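Local coordinates for protein-S-isoprenylcysteine O-methyltransferase (Tribolium castaneum, PDB 5V7P) that is an endoplasmic reticulum membrane enzyme that methylates the C-terminal carboxylate of isoprenylated cysteine in proteins, using S-adenosyl-L-methionine as methyl donor, at residues 8-21 / 64-76. Sequence-based numbering, arbitrary orientation.
Sequences ISLQSFTGSSLVFF and IAIRAAFLGLVLV. With MPG ([(Z)-octadec-9-enyl] (2R)-2,3-bis(oxidanyl)propanoate), chain T; UND (undecane), chain E; MPG ([(Z)-octadec-9-enyl] (2R)-2,3-bis(oxidanyl)propanoate), chain Z.
Phe13 packs against Ala68 and Gly72 where two transmembrane helices, 4-29 and 59-84, meet in knobs-into-holes fashion; their segments 8-21 and 64-76 run in roughly the same direction at a crossing angle of -35°, the axes only 7.1 Å apart. Small residues allow this closeness: Ser9, Ser12, Ser16 and Ser17 face Ala65, Ala68, Ala69 and Gly72. Phe13 is the knob, seated in the hole of Ala68, Leu71, Gly72 and Leu75. With CG anti to the backbone N (chi1 176°), its ring meets Ala68 O at its edge and Leu75 CD2 at CZ, 3.5 Å away; Tyr104 of helix 90-113 stacks on it. Ser17 OG lies over the centre of one face of that ring while bonding back to Phe13 O, and it approaches Gly72 CA to 3.3 Å, where no side chain intervenes. Ser12 OG likewise turns back to Ile8 O, while the same oxygen packs against Ala65 CB at 3.2 Å. Further along, Phe20 lays one ring face against the branch point of Leu73, a CH-pi contact with CG 3.7 Å from the ring centroid, and Val76 sets CG2 against Ser17 O. The modelled end of one MPG tail lies against Gly15, and a second MPG lies by Leu18 and Val19. The one hydrogen bond between the segments comes from Ser16, whose OG points across to Ala69 O at 2.8 Å, reaching this carbonyl from the face opposite Leu73 N.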
ATOM      1  N   ILE A   8     -12.817  -4.304 -16.644  1.00 35.74           N
ATOM      2  CA  ILE A   8     -13.310  -2.938 -16.477  1.00 31.32           C
ATOM      3  C   ILE A   8     -12.141  -1.974 -16.326  1.00 34.31           C
ATOM      4  O   ILE A   8     -12.090  -0.924 -16.976  1.00 34.06           O
ATOM      5  CB  ILE A   8     -14.267  -2.858 -15.273  1.00 39.18           C
ATOM      6  CG1 ILE A   8     -15.475  -3.788 -15.465  1.00 43.54           C
ATOM      7  CG2 ILE A   8     -14.726  -1.420 -15.029  1.00 32.22           C
ATOM      8  CD1 ILE A   8     -16.178  -3.644 -16.795  1.00 51.69           C
ATOM      9  N   SER A   9     -11.177  -2.322 -15.473  1.00 32.06           N
ATOM     10  CA  SER A   9     -10.038  -1.438 -15.256  1.00 25.48           C
ATOM     11  C   SER A   9      -9.194  -1.305 -16.518  1.00 27.81           C
ATOM     12  O   SER A   9      -8.678  -0.221 -16.815  1.00 28.15           O
ATOM     13  CB  SER A   9      -9.191  -1.953 -14.095  1.00 23.35           C
ATOM     14  OG  SER A   9      -8.556  -3.176 -14.428  1.00 31.16           O
ATOM     15  N   LEU A  10      -9.048  -2.391 -17.278  1.00 25.86           N
ATOM     16  CA  LEU A  10      -8.210  -2.346 -18.473  1.00 28.92           C
ATOM     17  C   LEU A  10      -8.866  -1.524 -19.574  1.00 33.22           C
ATOM     18  O   LEU A  10      -8.195  -0.734 -20.250  1.00 33.80           O
ATOM     19  CB  LEU A  10      -7.908  -3.772 -18.947  1.00 38.33           C
ATOM     20  CG  LEU A  10      -6.752  -4.021 -19.924  1.00 35.09           C
ATOM     21  CD1 LEU A  10      -7.122  -3.639 -21.352  1.00 54.52           C
ATOM     22  CD2 LEU A  10      -5.476  -3.302 -19.492  1.00 41.79           C
ATOM     23  N   GLN A  11     -10.176  -1.684 -19.766  1.00 36.01           N
ATOM     24  CA  GLN A  11     -10.876  -0.883 -20.763  1.00 40.21           C
ATOM     25  C   GLN A  11     -10.819   0.600 -20.417  1.00 29.70           C
ATOM     26  O   GLN A  11     -10.559   1.441 -21.286  1.00 36.33           O
ATOM     27  CB  GLN A  11     -12.327  -1.346 -20.880  1.00 47.70           C
ATOM     28  CG  GLN A  11     -12.492  -2.745 -21.446  1.00 42.50           C
ATOM     29  CD  GLN A  11     -13.916  -3.253 -21.335  1.00 53.53           C
ATOM     30  OE1 GLN A  11     -14.575  -3.072 -20.309  1.00 52.88           O
ATOM     31  NE2 GLN A  11     -14.403  -3.887 -22.395  1.00 58.52           N
ATOM     32  N   SER A  12     -11.055   0.940 -19.149  1.00 36.52           N
ATOM     33  CA  SER A  12     -11.080   2.343 -18.747  1.00 32.85           C
ATOM     34  C   SER A  12      -9.684   2.954 -18.772  1.00 22.72           C
ATOM     35  O   SER A  12      -9.516   4.113 -19.167  1.00 32.71           O
ATOM     36  CB  SER A  12     -11.696   2.473 -17.354  1.00 29.86           C
ATOM     37  OG  SER A  12     -12.949   1.820 -17.295  1.00 36.60           O
ATOM     38  N   PHE A  13      -8.671   2.190 -18.358  1.00 24.51           N
ATOM     39  CA  PHE A  13      -7.313   2.721 -18.299  1.00 25.99           C
ATOM     40  C   PHE A  13      -6.782   3.033 -19.693  1.00 30.13           C
ATOM     41  O   PHE A  13      -6.268   4.129 -19.941  1.00 27.81           O
ATOM     42  CB  PHE A  13      -6.401   1.726 -17.584  1.00 32.27           C
ATOM     43  CG  PHE A  13      -4.955   2.130 -17.562  1.00 27.58           C
ATOM     44  CD1 PHE A  13      -4.505   3.104 -16.686  1.00 21.98           C
ATOM     45  CD2 PHE A  13      -4.042   1.524 -18.410  1.00 25.69           C
ATOM     46  CE1 PHE A  13      -3.174   3.470 -16.660  1.00 29.92           C
ATOM     47  CE2 PHE A  13      -2.709   1.888 -18.389  1.00 32.62           C
ATOM     48  CZ  PHE A  13      -2.274   2.862 -17.514  1.00 22.17           C
ATOM     49  N   THR A  14      -6.898   2.077 -20.617  1.00 24.89           N
ATOM     50  CA  THR A  14      -6.399   2.292 -21.972  1.00 31.03           C
ATOM     51  C   THR A  14      -7.283   3.271 -22.732  1.00 27.56           C
ATOM     52  O   THR A  14      -6.779   4.140 -23.455  1.00 33.03           O
ATOM     53  CB  THR A  14      -6.308   0.960 -22.721  1.00 32.62           C
ATOM     54  OG1 THR A  14      -7.607   0.361 -22.802  1.00 29.38           O
ATOM     55  CG2 THR A  14      -5.357   0.007 -22.011  1.00 30.69           C
ATOM     56  N   GLY A  15      -8.603   3.149 -22.584  1.00 29.19           N
ATOM     57  CA  GLY A  15      -9.499   4.095 -23.231  1.00 38.45           C
ATOM     58  C   GLY A  15      -9.221   5.525 -22.811  1.00 34.09           C
ATOM     59  O   GLY A  15      -9.115   6.425 -23.648  1.00 31.96           O
ATOM     60  N   SER A  16      -9.097   5.754 -21.501  1.00 26.26           N
ATOM     61  CA  SER A  16      -8.749   7.084 -21.015  1.00 30.07           C
ATOM     62  C   SER A  16      -7.374   7.504 -21.517  1.00 24.22           C
ATOM     63  O   SER A  16      -7.169   8.660 -21.902  1.00 24.88           O
ATOM     64  CB  SER A  16      -8.796   7.113 -19.486  1.00 31.10           C
ATOM     65  OG  SER A  16      -8.413   8.383 -18.987  1.00 30.84           O
ATOM     66  N   SER A  17      -6.419   6.572 -21.530  1.00 28.05           N
ATOM     67  CA  SER A  17      -5.094   6.881 -22.058  1.00 30.13           C
ATOM     68  C   SER A  17      -5.167   7.270 -23.528  1.00 25.13           C
ATOM     69  O   SER A  17      -4.460   8.182 -23.973  1.00 32.24           O
ATOM     70  CB  SER A  17      -4.163   5.684 -21.867  1.00 22.67           C
ATOM     71  OG  SER A  17      -3.870   5.474 -20.496  1.00 32.63           O
ATOM     72  N   LEU A  18      -6.017   6.591 -24.299  1.00 34.10           N
ATOM     73  CA  LEU A  18      -6.146   6.911 -25.717  1.00 27.06           C
ATOM     74  C   LEU A  18      -6.807   8.269 -25.915  1.00 31.02           C
ATOM     75  O   LEU A  18      -6.381   9.052 -26.772  1.00 30.78           O
ATOM     76  CB  LEU A  18      -6.943   5.817 -26.428  1.00 40.02           C
ATOM     77  CG  LEU A  18      -7.008   5.907 -27.954  1.00 46.55           C
ATOM     78  CD1 LEU A  18      -5.649   5.607 -28.568  1.00 49.43           C
ATOM     79  CD2 LEU A  18      -8.070   4.962 -28.503  1.00 38.36           C
ATOM     80  N   VAL A  19      -7.843   8.566 -25.127  1.00 27.39           N
ATOM     81  CA  VAL A  19      -8.550   9.839 -25.262  1.00 25.78           C
ATOM     82  C   VAL A  19      -7.585  11.002 -25.067  1.00 26.26           C
ATOM     83  O   VAL A  19      -7.446  11.877 -25.930  1.00 28.25           O
ATOM     84  CB  VAL A  19      -9.723   9.907 -24.269  1.00 27.95           C
ATOM     85  CG1 VAL A  19     -10.258  11.335 -24.126  1.00 36.70           C
ATOM     86  CG2 VAL A  19     -10.843   8.979 -24.718  1.00 30.45           C
ATOM     87  N   PHE A  20      -6.902  11.032 -23.921  1.00 34.32           N
ATOM     88  CA  PHE A  20      -6.032  12.158 -23.614  1.00 34.65           C
ATOM     89  C   PHE A  20      -4.749  12.133 -24.432  1.00 27.07           C
ATOM     90  O   PHE A  20      -4.129  13.186 -24.617  1.00 21.04           O
ATOM     91  CB  PHE A  20      -5.731  12.179 -22.116  1.00 19.47           C
ATOM     92  CG  PHE A  20      -6.941  12.443 -21.274  1.00 27.63           C
ATOM     93  CD1 PHE A  20      -7.426  13.732 -21.125  1.00 27.58           C
ATOM     94  CD2 PHE A  20      -7.612  11.405 -20.649  1.00 34.95           C
ATOM     95  CE1 PHE A  20      -8.549  13.982 -20.359  1.00 28.76           C
ATOM     96  CE2 PHE A  20      -8.737  11.649 -19.884  1.00 33.45           C
ATOM     97  CZ  PHE A  20      -9.205  12.941 -19.738  1.00 23.70           C
ATOM     98  N   PHE A  21      -4.342  10.964 -24.933  1.00 23.39           N
ATOM     99  CA  PHE A  21      -3.264  10.927 -25.915  1.00 25.56           C
ATOM    100  C   PHE A  21      -3.635  11.730 -27.154  1.00 26.94           C
ATOM    101  O   PHE A  21      -2.811  12.481 -27.689  1.00 23.66           O
ATOM    102  CB  PHE A  21      -2.939   9.481 -26.291  1.00 29.46           C
ATOM    103  CG  PHE A  21      -1.992   9.358 -27.452  1.00 34.24           C
ATOM    104  CD1 PHE A  21      -0.640   9.617 -27.292  1.00 38.06           C
ATOM    105  CD2 PHE A  21      -2.454   8.983 -28.702  1.00 33.78           C
ATOM    106  CE1 PHE A  21       0.232   9.505 -28.359  1.00 39.31           C
ATOM    107  CE2 PHE A  21      -1.585   8.868 -29.771  1.00 34.31           C
ATOM    108  CZ  PHE A  21      -0.241   9.130 -29.599  1.00 37.89           C
ATOM    109  N   ILE A  64     -14.297   1.365  -9.771  1.00 26.50           N
ATOM    110  CA  ILE A  64     -13.086   0.814 -10.367  1.00 27.44           C
ATOM    111  C   ILE A  64     -12.736   1.554 -11.651  1.00 25.15           C
ATOM    112  O   ILE A  64     -11.572   1.898 -11.887  1.00 27.32           O
ATOM    113  CB  ILE A  64     -13.261  -0.697 -10.616  1.00 21.96           C
ATOM    114  CG1 ILE A  64     -13.340  -1.444  -9.281  1.00 30.98           C
ATOM    115  CG2 ILE A  64     -12.117  -1.252 -11.475  1.00 26.81           C
ATOM    116  CD1 ILE A  64     -13.705  -2.913  -9.408  1.00 36.03           C
ATOM    117  N   ALA A  65     -13.735   1.815 -12.496  1.00 17.76           N
ATOM    118  CA  ALA A  65     -13.465   2.393 -13.806  1.00 21.39           C
ATOM    119  C   ALA A  65     -12.900   3.803 -13.693  1.00 25.62           C
ATOM    120  O   ALA A  65     -11.961   4.158 -14.416  1.00 21.95           O
ATOM    121  CB  ALA A  65     -14.742   2.394 -14.646  1.00 29.01           C
ATOM    122  N   ILE A  66     -13.452   4.622 -12.795  1.00 22.66           N
ATOM    123  CA  ILE A  66     -13.025   6.017 -12.731  1.00 21.81           C
ATOM    124  C   ILE A  66     -11.604   6.121 -12.195  1.00 26.99           C
ATOM    125  O   ILE A  66     -10.841   7.003 -12.608  1.00 29.61           O
ATOM    126  CB  ILE A  66     -14.011   6.849 -11.886  1.00 22.22           C
ATOM    127  CG1 ILE A  66     -13.736   8.345 -12.050  1.00 27.25           C
ATOM    128  CG2 ILE A  66     -13.939   6.462 -10.411  1.00 25.31           C
ATOM    129  CD1 ILE A  66     -14.039   8.891 -13.434  1.00 29.38           C
ATOM    130  N   ARG A  67     -11.220   5.237 -11.274  1.00 26.76           N
ATOM    131  CA  ARG A  67      -9.847   5.246 -10.781  1.00 25.44           C
ATOM    132  C   ARG A  67      -8.875   4.816 -11.870  1.00 30.22           C
ATOM    133  O   ARG A  67      -7.812   5.427 -12.041  1.00 22.33           O
ATOM    134  CB  ARG A  67      -9.729   4.344  -9.554  1.00 22.33           C
ATOM    135  CG  ARG A  67     -10.360   4.941  -8.310  1.00 26.83           C
ATOM    136  CD  ARG A  67     -10.517   3.923  -7.197  1.00 27.77           C
ATOM    137  NE  ARG A  67     -10.954   4.554  -5.956  1.00 38.49           N
ATOM    138  CZ  ARG A  67     -12.196   4.968  -5.717  1.00 39.16           C
ATOM    139  NH1 ARG A  67     -13.141   4.822  -6.637  1.00 31.91           N
ATOM    140  NH2 ARG A  67     -12.494   5.532  -4.556  1.00 35.72           N
ATOM    141  N   ALA A  68      -9.225   3.773 -12.627  1.00 24.11           N
ATOM    142  CA  ALA A  68      -8.376   3.343 -13.732  1.00 21.05           C
ATOM    143  C   ALA A  68      -8.261   4.436 -14.787  1.00 19.84           C
ATOM    144  O   ALA A  68      -7.173   4.684 -15.321  1.00 22.84           O
ATOM    145  CB  ALA A  68      -8.927   2.057 -14.349  1.00 18.03           C
ATOM    146  N   ALA A  69      -9.374   5.105 -15.097  1.00 22.95           N
ATOM    147  CA  ALA A  69      -9.334   6.201 -16.059  1.00 18.51           C
ATOM    148  C   ALA A  69      -8.480   7.351 -15.545  1.00 16.97           C
ATOM    149  O   ALA A  69      -7.730   7.971 -16.309  1.00 17.59           O
ATOM    150  CB  ALA A  69     -10.752   6.682 -16.363  1.00 15.67           C
ATOM    151  N   PHE A  70      -8.584   7.656 -14.250  1.00 19.72           N
ATOM    152  CA  PHE A  70      -7.772   8.722 -13.674  1.00 25.78           C
ATOM    153  C   PHE A  70      -6.288   8.402 -13.792  1.00 23.29           C
ATOM    154  O   PHE A  70      -5.481   9.281 -14.118  1.00 24.40           O
ATOM    155  CB  PHE A  70      -8.162   8.942 -12.212  1.00 26.07           C
ATOM    156  CG  PHE A  70      -7.177   9.772 -11.438  1.00 19.78           C
ATOM    157  CD1 PHE A  70      -7.163  11.152 -11.564  1.00 38.37           C
ATOM    158  CD2 PHE A  70      -6.268   9.174 -10.583  1.00 26.32           C
ATOM    159  CE1 PHE A  70      -6.259  11.918 -10.853  1.00 30.74           C
ATOM    160  CE2 PHE A  70      -5.361   9.933  -9.869  1.00 29.31           C
ATOM    161  CZ  PHE A  70      -5.356  11.308 -10.004  1.00 26.04           C
ATOM    162  N   LEU A  71      -5.912   7.146 -13.544  1.00 22.86           N
ATOM    163  CA  LEU A  71      -4.509   6.760 -13.648  1.00 20.76           C
ATOM    164  C   LEU A  71      -4.021   6.806 -15.090  1.00 23.74           C
ATOM    165  O   LEU A  71      -2.855   7.140 -15.338  1.00 18.74           O
ATOM    166  CB  LEU A  71      -4.310   5.365 -13.056  1.00 18.84           C
ATOM    167  CG  LEU A  71      -4.525   5.267 -11.544  1.00 20.69           C
ATOM    168  CD1 LEU A  71      -4.617   3.812 -11.104  1.00 27.40           C
ATOM    169  CD2 LEU A  71      -3.408   5.977 -10.794  1.00 23.30           C
ATOM    170  N   GLY A  72      -4.885   6.474 -16.051  1.00 22.15           N
ATOM    171  CA  GLY A  72      -4.524   6.666 -17.445  1.00 20.47           C
ATOM    172  C   GLY A  72      -4.319   8.130 -17.775  1.00 28.06           C
ATOM    173  O   GLY A  72      -3.413   8.489 -18.532  1.00 26.44           O
ATOM    174  N   LEU A  73      -5.157   8.997 -17.204  1.00 26.23           N
ATOM    175  CA  LEU A  73      -4.965  10.435 -17.356  1.00 26.23           C
ATOM    176  C   LEU A  73      -3.577  10.846 -16.879  1.00 20.62           C
ATOM    177  O   LEU A  73      -2.839  11.537 -17.591  1.00 27.10           O
ATOM    178  CB  LEU A  73      -6.047  11.185 -16.574  1.00 30.03           C
ATOM    179  CG  LEU A  73      -6.548  12.512 -17.146  1.00 42.43           C
ATOM    180  CD1 LEU A  73      -7.459  13.213 -16.147  1.00 32.46           C
ATOM    181  CD2 LEU A  73      -5.400  13.411 -17.535  1.00 34.72           C
ATOM    182  N   VAL A  74      -3.203  10.412 -15.673  1.00 23.79           N
ATOM    183  CA  VAL A  74      -1.911  10.788 -15.108  1.00 25.20           C
ATOM    184  C   VAL A  74      -0.774  10.244 -15.965  1.00 21.30           C
ATOM    185  O   VAL A  74       0.245  10.915 -16.168  1.00 24.51           O
ATOM    186  CB  VAL A  74      -1.812  10.297 -13.653  1.00 15.49           C
ATOM    187  CG1 VAL A  74      -0.435  10.585 -13.070  1.00 17.28           C
ATOM    188  CG2 VAL A  74      -2.897  10.953 -12.806  1.00 22.00           C
ATOM    189  N   LEU A  75      -0.927   9.023 -16.478  1.00 22.38           N
ATOM    190  CA  LEU A  75       0.110   8.433 -17.317  1.00 27.75           C
ATOM    191  C   LEU A  75       0.404   9.314 -18.528  1.00 21.51           C
ATOM    192  O   LEU A  75       1.552   9.709 -18.763  1.00 22.06           O
ATOM    193  CB  LEU A  75      -0.316   7.031 -17.756  1.00 26.67           C
ATOM    194  CG  LEU A  75       0.565   6.346 -18.806  1.00 22.87           C
ATOM    195  CD1 LEU A  75       2.010   6.252 -18.335  1.00 29.33           C
ATOM    196  CD2 LEU A  75       0.020   4.968 -19.130  1.00 28.48           C
ATOM    197  N   VAL A  76      -0.628   9.631 -19.312  1.00 21.01           N
ATOM    198  CA  VAL A  76      -0.425  10.399 -20.537  1.00 23.82           C
ATOM    199  C   VAL A  76       0.087  11.799 -20.215  1.00 23.88           C
ATOM    200  O   VAL A  76       1.013  12.301 -20.862  1.00 22.15           O
ATOM    201  CB  VAL A  76      -1.728  10.444 -21.357  1.00 24.24           C
ATOM    202  CG1 VAL A  76      -1.642  11.475 -22.487  1.00 21.77           C
ATOM    203  CG2 VAL A  76      -2.030   9.063 -21.926  1.00 29.68           C
TER
HETATM  204  C2  MPG T 318     -17.368  -5.048 -20.701  1.00 67.00           C
HETATM  205  C3  MPG T 318     -18.716  -4.419 -20.343  1.00 50.94           C
HETATM  206  C4  MPG T 318     -19.151  -3.390 -21.384  1.00 48.44           C
HETATM  207  C5  MPG T 318     -18.158  -2.229 -21.416  1.00 54.72           C
HETATM  208  C6  MPG T 318     -18.883  -0.886 -21.380  1.00 55.24           C
HETATM  209  C7  MPG T 318     -18.096   0.132 -22.206  1.00 65.03           C
HETATM  210  C8  MPG T 318     -18.149   1.523 -21.568  1.00 63.31           C
HETATM  211  C9  MPG T 318     -16.778   2.196 -21.598  1.00 60.03           C
HETATM  212  C10 MPG T 318     -15.734   1.605 -21.054  1.00 65.67           C
HETATM  213  C11 MPG T 318     -14.360   2.269 -21.075  1.00 51.97           C
HETATM  214  C12 MPG T 318     -13.878   2.460 -22.511  1.00 58.25           C
HETATM  215  C13 MPG T 318     -13.449   3.913 -22.708  1.00 50.83           C
HETATM  216  O1  MPG T 318     -16.285  -7.027 -19.902  1.00 82.12           O
HETATM  217  C1  MPG T 318     -16.851  -5.817 -19.488  1.00 56.64           C
HETATM  218  CXD MPG T 318     -17.224  -9.357 -19.623  1.00 76.15           C
HETATM  219  O2  MPG T 318     -17.902 -10.030 -18.599  1.00 75.74           O
HETATM  220  C21 MPG T 318     -16.156 -10.275 -20.210  1.00 86.38           C
HETATM  221  O3  MPG T 318     -15.655  -9.716 -21.394  1.00 82.37           O
HETATM  222  O4  MPG T 318     -16.297  -8.040 -17.903  1.00 76.92           O
HETATM  223  CX3 MPG T 318     -16.564  -8.104 -19.056  1.00 78.95           C
HETATM  224  C1  UND E 303       2.226   9.908 -24.967  1.00 33.04           C
HETATM  225  C2  UND E 303       1.758  11.361 -24.899  1.00 43.85           C
HETATM  226  C3  UND E 303       2.068  12.060 -26.219  1.00 51.10           C
HETATM  227  C4  UND E 303       1.763  13.551 -26.092  1.00 42.09           C
HETATM  228  C5  UND E 303       2.277  14.284 -27.331  1.00 33.64           C
HETATM  229  C6  UND E 303       3.760  14.606 -27.163  1.00 45.87           C
HETATM  230  C7  UND E 303       4.354  15.001 -28.514  1.00 37.94           C
HETATM  231  C8  UND E 303       5.670  15.742 -28.294  1.00 43.83           C
HETATM  232  C9  UND E 303       6.772  15.112 -29.146  1.00 42.05           C
HETATM  233  C10 UND E 303       8.029  15.976 -29.058  1.00 40.21           C
HETATM  234  C11 UND E 303       9.254  15.145 -29.430  1.00 50.88           C
HETATM  235  C2  MPG Z 324     -10.768  15.821 -29.037  1.00 62.79           C
HETATM  236  C3  MPG Z 324     -10.103  14.613 -28.379  1.00 62.88           C
HETATM  237  C4  MPG Z 324     -11.172  13.727 -27.745  1.00 58.79           C
HETATM  238  C5  MPG Z 324     -11.876  12.932 -28.842  1.00 66.63           C
HETATM  239  C6  MPG Z 324     -12.471  11.657 -28.252  1.00 59.47           C
HETATM  240  C7  MPG Z 324     -12.071  10.466 -29.121  1.00 71.94           C
HETATM  241  C8  MPG Z 324     -10.579  10.187 -28.950  1.00 58.17           C
HETATM  242  C9  MPG Z 324     -10.169   9.045 -29.877  1.00 58.61           C
HETATM  243  C10 MPG Z 324     -10.414   7.795 -29.542  1.00 75.23           C
HETATM  244  C11 MPG Z 324     -11.110   7.472 -28.222  1.00 59.58           C
HETATM  245  O1  MPG Z 324      -9.272  17.639 -29.411  1.00 71.34           O
HETATM  246  C1  MPG Z 324     -10.157  17.101 -28.473  1.00 62.71           C
HETATM  247  CXD MPG Z 324      -9.804  20.010 -28.696  1.00 58.40           C
HETATM  248  O2  MPG Z 324     -10.240  21.190 -29.308  1.00 71.10           O
HETATM  249  C21 MPG Z 324      -8.511  20.286 -27.932  1.00 59.73           C
HETATM  250  O3  MPG Z 324      -7.654  19.182 -28.027  1.00 60.38           O
HETATM  251  O4  MPG Z 324      -9.624  19.258 -30.920  1.00 65.46           O
HETATM  252  CX3 MPG Z 324      -9.563  18.958 -29.774  1.00 68.42           C